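Long-range contact in putative GH105 family protein (Salmonella enterica subsp. enterica serovar Paratyphi A, PDB 3QWT), which is of unknown function but, as a possible member of glycoside hydrolase family 105, probably releases unsaturated uronic acid residues from the ends of oligosaccharides: residues Leu264-Gln275 and Tyr312-Lys323. Residues are numbered along the deposited sequence; the frame is centred on the assembly and turned at random.
Sequences LNAQIAALAKCQ and YVERHYAQVAEK
Asn265 and Val313 at one end, and Ala272 and Val320 at the other, bring the backbones to within 6.4 Å and 6.3 Å between CA atoms, so the last turns of helix 255-272 run alongside the loop that leads into helix 318-330 and that helix's first turns. Between these points the ring of Tyr317 reaches across to helix 255-272. Ile268 CG2 sits over one face, 3.8 Å from the ring centroid and 11° off its normal, a CH-pi contact, while His316 CE1 covers the opposite face. With CG1 anti to the carbonyl carbon (chi1 -68°), Ile268 turns CG2 to the ring and sends CD1 along its other branch to Val313 CG1. Ala272 CB meets the ring at its edge, and Tyr317 OH lies 3.3 Å from Ala269 CB; the small alanines let the phenol lie close to the helix backbone. Both segments belong to the alpha/alpha toroid of this glycosyl hydrolase family, and the 36 residues between them include helix 294-309, whose Ala307 and Ile304 pack on Leu264 and Val320. Amides close the contact at both ends. Asn265 ND2 donates to Tyr312 O at 2.7 Å, in its own amide plane but with a bent N-H...O angle of 136°, and also bonds to Val261 O one turn back. Its OD1 accepts from a water that in turn accepts from Glu314 N and donates to Glu314 OE2, bridging helix and loop. Gln275, its chain extended beyond a CG anti to the backbone N, reaches Val320 O through NE2 at 3.2 Å, a nearly straight bond; the same nitrogen also donates to Gly279 O. OE1 of this amide rests 3.5 Å from Val320 CG1, whose sister methyl CG2 touches Ala272 CB.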
loop_
_atom_site.group_PDB
_atom_site.type_symbol
_atom_site.label_atom_id
_atom_site.label_comp_id
_atom_site.label_asym_id
_atom_site.label_seq_id
_atom_site.Cartn_x
_atom_site.Cartn_y
_atom_site.Cartn_z
ATOM N N LEU A 264 10.865 8.450 -31.736
ATOM C CA LEU A 264 11.243 9.849 -31.826
ATOM C C LEU A 264 12.668 9.974 -32.376
ATOM O O LEU A 264 12.934 10.759 -33.292
ATOM C CB LEU A 264 11.144 10.530 -30.464
ATOM C CG LEU A 264 11.513 12.022 -30.496
ATOM C CD1 LEU A 264 10.517 12.791 -31.336
ATOM C CD2 LEU A 264 11.573 12.595 -29.092
ATOM N N ASN A 265 13.578 9.191 -31.816
ATOM C CA ASN A 265 14.974 9.232 -32.245
ATOM C C ASN A 265 15.166 8.913 -33.720
ATOM O O ASN A 265 15.814 9.661 -34.444
ATOM C CB ASN A 265 15.827 8.298 -31.389
ATOM C CG ASN A 265 16.629 9.045 -30.361
ATOM O OD1 ASN A 265 17.773 9.417 -30.607
ATOM N ND2 ASN A 265 16.024 9.293 -29.200
ATOM N N ALA A 266 14.597 7.799 -34.159
ATOM C CA ALA A 266 14.685 7.414 -35.549
ATOM C C ALA A 266 14.214 8.576 -36.426
ATOM O O ALA A 266 14.797 8.841 -37.474
ATOM C CB ALA A 266 13.859 6.172 -35.807
ATOM N N GLN A 267 13.167 9.278 -35.993
ATOM C CA GLN A 267 12.686 10.415 -36.776
ATOM C C GLN A 267 13.664 11.583 -36.747
ATOM O O GLN A 267 14.006 12.133 -37.777
ATOM C CB GLN A 267 11.304 10.908 -36.337
ATOM C CG GLN A 267 10.730 11.931 -37.336
ATOM C CD GLN A 267 9.531 12.690 -36.806
ATOM O OE1 GLN A 267 9.588 13.300 -35.734
ATOM N NE2 GLN A 267 8.437 12.664 -37.559
ATOM N N ILE A 268 14.092 11.973 -35.557
ATOM C CA ILE A 268 14.948 13.135 -35.414
ATOM C C ILE A 268 16.261 12.923 -36.195
ATOM O O ILE A 268 16.728 13.814 -36.905
ATOM C CB ILE A 268 15.129 13.483 -33.919
ATOM C CG1 ILE A 268 13.788 13.991 -33.338
ATOM C CG2 ILE A 268 16.203 14.496 -33.711
ATOM C CD1 ILE A 268 13.872 14.656 -31.940
ATOM N N ALA A 269 16.818 11.722 -36.130
ATOM C CA ALA A 269 18.016 11.421 -36.916
ATOM C C ALA A 269 17.760 11.603 -38.407
ATOM O O ALA A 269 18.596 12.167 -39.127
ATOM C CB ALA A 269 18.535 9.992 -36.619
ATOM N N ALA A 270 16.609 11.131 -38.882
ATOM C CA ALA A 270 16.299 11.248 -40.310
ATOM C C ALA A 270 16.048 12.702 -40.724
ATOM O O ALA A 270 16.327 13.105 -41.868
ATOM C CB ALA A 270 15.133 10.377 -40.675
ATOM N N LEU A 271 15.532 13.483 -39.785
ATOM C CA LEU A 271 15.235 14.887 -40.037
ATOM C C LEU A 271 16.525 15.679 -40.086
ATOM O O LEU A 271 16.657 16.628 -40.854
ATOM C CB LEU A 271 14.330 15.448 -38.937
ATOM C CG LEU A 271 12.850 15.075 -39.026
ATOM C CD1 LEU A 271 12.163 15.266 -37.685
ATOM C CD2 LEU A 271 12.152 15.903 -40.115
ATOM N N ALA A 272 17.483 15.285 -39.256
ATOM C CA ALA A 272 18.753 15.982 -39.221
ATOM C C ALA A 272 19.344 15.997 -40.627
ATOM O O ALA A 272 19.827 17.038 -41.093
ATOM C CB ALA A 272 19.691 15.313 -38.252
ATOM N N LYS A 273 19.261 14.848 -41.301
ATOM C CA LYS A 273 19.898 14.638 -42.603
ATOM C C LYS A 273 19.086 15.223 -43.750
ATOM O O LYS A 273 19.504 15.193 -44.910
ATOM C CB LYS A 273 20.100 13.140 -42.836
ATOM C CG LYS A 273 21.031 12.484 -41.827
ATOM C CD LYS A 273 20.940 10.951 -41.866
ATOM C CE LYS A 273 20.878 10.418 -43.297
ATOM N NZ LYS A 273 21.954 10.969 -44.182
ATOM N N CYS A 274 17.927 15.757 -43.399
ATOM C CA CYS A 274 16.906 16.153 -44.341
ATOM C C CYS A 274 16.823 17.667 -44.392
ATOM O O CYS A 274 16.174 18.230 -45.267
ATOM C CB CYS A 274 15.549 15.623 -43.829
ATOM S SG CYS A 274 14.759 14.430 -44.910
ATOM N N GLN A 275 17.442 18.319 -43.410
ATOM C CA GLN A 275 17.276 19.750 -43.218
ATOM C C GLN A 275 18.001 20.501 -44.313
ATOM O O GLN A 275 19.161 20.214 -44.618
ATOM C CB GLN A 275 17.796 20.179 -41.846
ATOM C CG GLN A 275 17.397 21.587 -41.421
ATOM C CD GLN A 275 17.866 21.898 -40.015
ATOM O OE1 GLN A 275 18.845 21.316 -39.544
ATOM N NE2 GLN A 275 17.162 22.806 -39.325
ATOM N N TYR A 312 15.497 12.964 -24.242
ATOM C CA TYR A 312 15.027 11.883 -25.091
ATOM C C TYR A 312 15.991 11.634 -26.240
ATOM O O TYR A 312 16.039 10.528 -26.761
ATOM C CB TYR A 312 13.645 12.189 -25.649
ATOM C CG TYR A 312 12.608 12.506 -24.603
ATOM C CD1 TYR A 312 12.626 11.901 -23.349
ATOM C CD2 TYR A 312 11.607 13.413 -24.873
ATOM C CE1 TYR A 312 11.645 12.201 -22.398
ATOM C CE2 TYR A 312 10.650 13.721 -23.941
ATOM C CZ TYR A 312 10.669 13.120 -22.712
ATOM O OH TYR A 312 9.685 13.469 -21.824
ATOM N N VAL A 313 16.715 12.679 -26.653
ATOM C CA VAL A 313 17.810 12.558 -27.616
ATOM C C VAL A 313 19.022 13.335 -27.095
ATOM O O VAL A 313 18.879 14.221 -26.246
ATOM C CB VAL A 313 17.417 13.071 -29.029
ATOM C CG1 VAL A 313 16.048 12.549 -29.426
ATOM C CG2 VAL A 313 17.439 14.600 -29.085
ATOM N N GLU A 314 20.207 13.015 -27.618
ATOM C CA GLU A 314 21.460 13.638 -27.175
ATOM C C GLU A 314 21.582 15.132 -27.495
ATOM O O GLU A 314 20.874 15.650 -28.359
ATOM C CB GLU A 314 22.650 12.889 -27.768
ATOM C CG GLU A 314 22.764 11.451 -27.303
ATOM C CD GLU A 314 23.453 10.575 -28.330
ATOM O OE1 GLU A 314 24.140 9.609 -27.929
ATOM O OE2 GLU A 314 23.303 10.851 -29.542
ATOM N N ARG A 315 22.505 15.804 -26.807
ATOM C CA ARG A 315 22.683 17.256 -26.906
ATOM C C ARG A 315 22.995 17.768 -28.304
ATOM O O ARG A 315 22.642 18.904 -28.647
ATOM C CB ARG A 315 23.822 17.732 -25.995
ATOM C CG ARG A 315 23.584 17.591 -24.513
ATOM C CD ARG A 315 22.836 18.775 -23.935
ATOM N NE ARG A 315 22.273 18.406 -22.640
ATOM C CZ ARG A 315 21.375 19.116 -21.969
ATOM N NH1 ARG A 315 20.927 20.263 -22.469
ATOM N NH2 ARG A 315 20.931 18.672 -20.798
ATOM N N HIS A 316 23.695 16.971 -29.103
ATOM C CA HIS A 316 24.222 17.514 -30.352
ATOM C C HIS A 316 23.113 17.896 -31.318
ATOM O O HIS A 316 23.316 18.710 -32.220
ATOM C CB HIS A 316 25.171 16.536 -31.010
ATOM C CG HIS A 316 24.501 15.290 -31.475
ATOM N ND1 HIS A 316 23.798 15.224 -32.657
ATOM C CD2 HIS A 316 24.413 14.061 -30.910
ATOM C CE1 HIS A 316 23.314 14.003 -32.808
ATOM N NE2 HIS A 316 23.672 13.279 -31.760
ATOM N N TYR A 317 21.932 17.324 -31.122
ATOM C CA TYR A 317 20.800 17.653 -31.977
ATOM C C TYR A 317 20.346 19.092 -31.815
ATOM O O TYR A 317 19.509 19.577 -32.587
ATOM C CB TYR A 317 19.624 16.718 -31.725
ATOM C CG TYR A 317 19.765 15.395 -32.424
ATOM C CD1 TYR A 317 19.850 15.327 -33.811
ATOM C CD2 TYR A 317 19.815 14.215 -31.703
ATOM C CE1 TYR A 317 19.978 14.116 -34.458
ATOM C CE2 TYR A 317 19.943 12.996 -32.339
ATOM C CZ TYR A 317 20.020 12.953 -33.716
ATOM O OH TYR A 317 20.146 11.735 -34.334
ATOM N N ALA A 318 20.894 19.775 -30.816
ATOM C CA ALA A 318 20.544 21.172 -30.602
ATOM C C ALA A 318 20.833 22.010 -31.847
ATOM O O ALA A 318 20.008 22.822 -32.250
ATOM C CB ALA A 318 21.266 21.734 -29.397
ATOM N N GLN A 319 22.002 21.809 -32.453
ATOM C CA GLN A 319 22.376 22.576 -33.642
ATOM C C GLN A 319 21.263 22.560 -34.677
ATOM O O GLN A 319 20.919 23.591 -35.243
ATOM C CB GLN A 319 23.669 22.040 -34.259
ATOM C CG GLN A 319 24.909 22.321 -33.443
ATOM C CD GLN A 319 26.073 21.427 -33.844
ATOM O OE1 GLN A 319 26.024 20.206 -33.654
ATOM N NE2 GLN A 319 27.126 22.029 -34.408
ATOM N N VAL A 320 20.694 21.385 -34.920
ATOM C CA VAL A 320 19.568 21.287 -35.836
ATOM C C VAL A 320 18.437 22.238 -35.436
ATOM O O VAL A 320 17.932 23.027 -36.252
ATOM C CB VAL A 320 19.015 19.879 -35.869
ATOM C CG1 VAL A 320 17.670 19.880 -36.577
ATOM C CG2 VAL A 320 20.010 18.960 -36.555
ATOM N N ALA A 321 18.048 22.155 -34.168
ATOM C CA ALA A 321 17.019 23.032 -33.617
ATOM C C ALA A 321 17.401 24.500 -33.811
ATOM O O ALA A 321 16.613 25.294 -34.327
ATOM C CB ALA A 321 16.801 22.728 -32.154
ATOM N N GLU A 322 18.618 24.842 -33.394
ATOM C CA GLU A 322 19.143 26.205 -33.490
ATOM C C GLU A 322 19.079 26.775 -34.904
ATOM O O GLU A 322 18.700 27.934 -35.093
ATOM C CB GLU A 322 20.583 26.252 -32.976
ATOM C CG GLU A 322 21.278 27.582 -33.181
ATOM C CD GLU A 322 20.759 28.669 -32.261
ATOM O OE1 GLU A 322 20.106 28.323 -31.246
ATOM O OE2 GLU A 322 21.010 29.867 -32.557
ATOM N N LYS A 323 19.456 25.972 -35.894
ATOM C CA LYS A 323 19.332 26.401 -37.283
ATOM C C LYS A 323 17.868 26.654 -37.628
ATOM O O LYS A 323 17.526 27.709 -38.155
ATOM C CB LYS A 323 19.931 25.376 -38.240
ATOM C CG LYS A 323 21.385 25.088 -37.963
ATOM C CD LYS A 323 22.006 24.234 -39.051
ATOM C CE LYS A 323 23.460 23.920 -38.708
ATOM N NZ LYS A 323 24.076 22.987 -39.690
HETATM O O HOH W 1 20.136 10.907 -29.422
#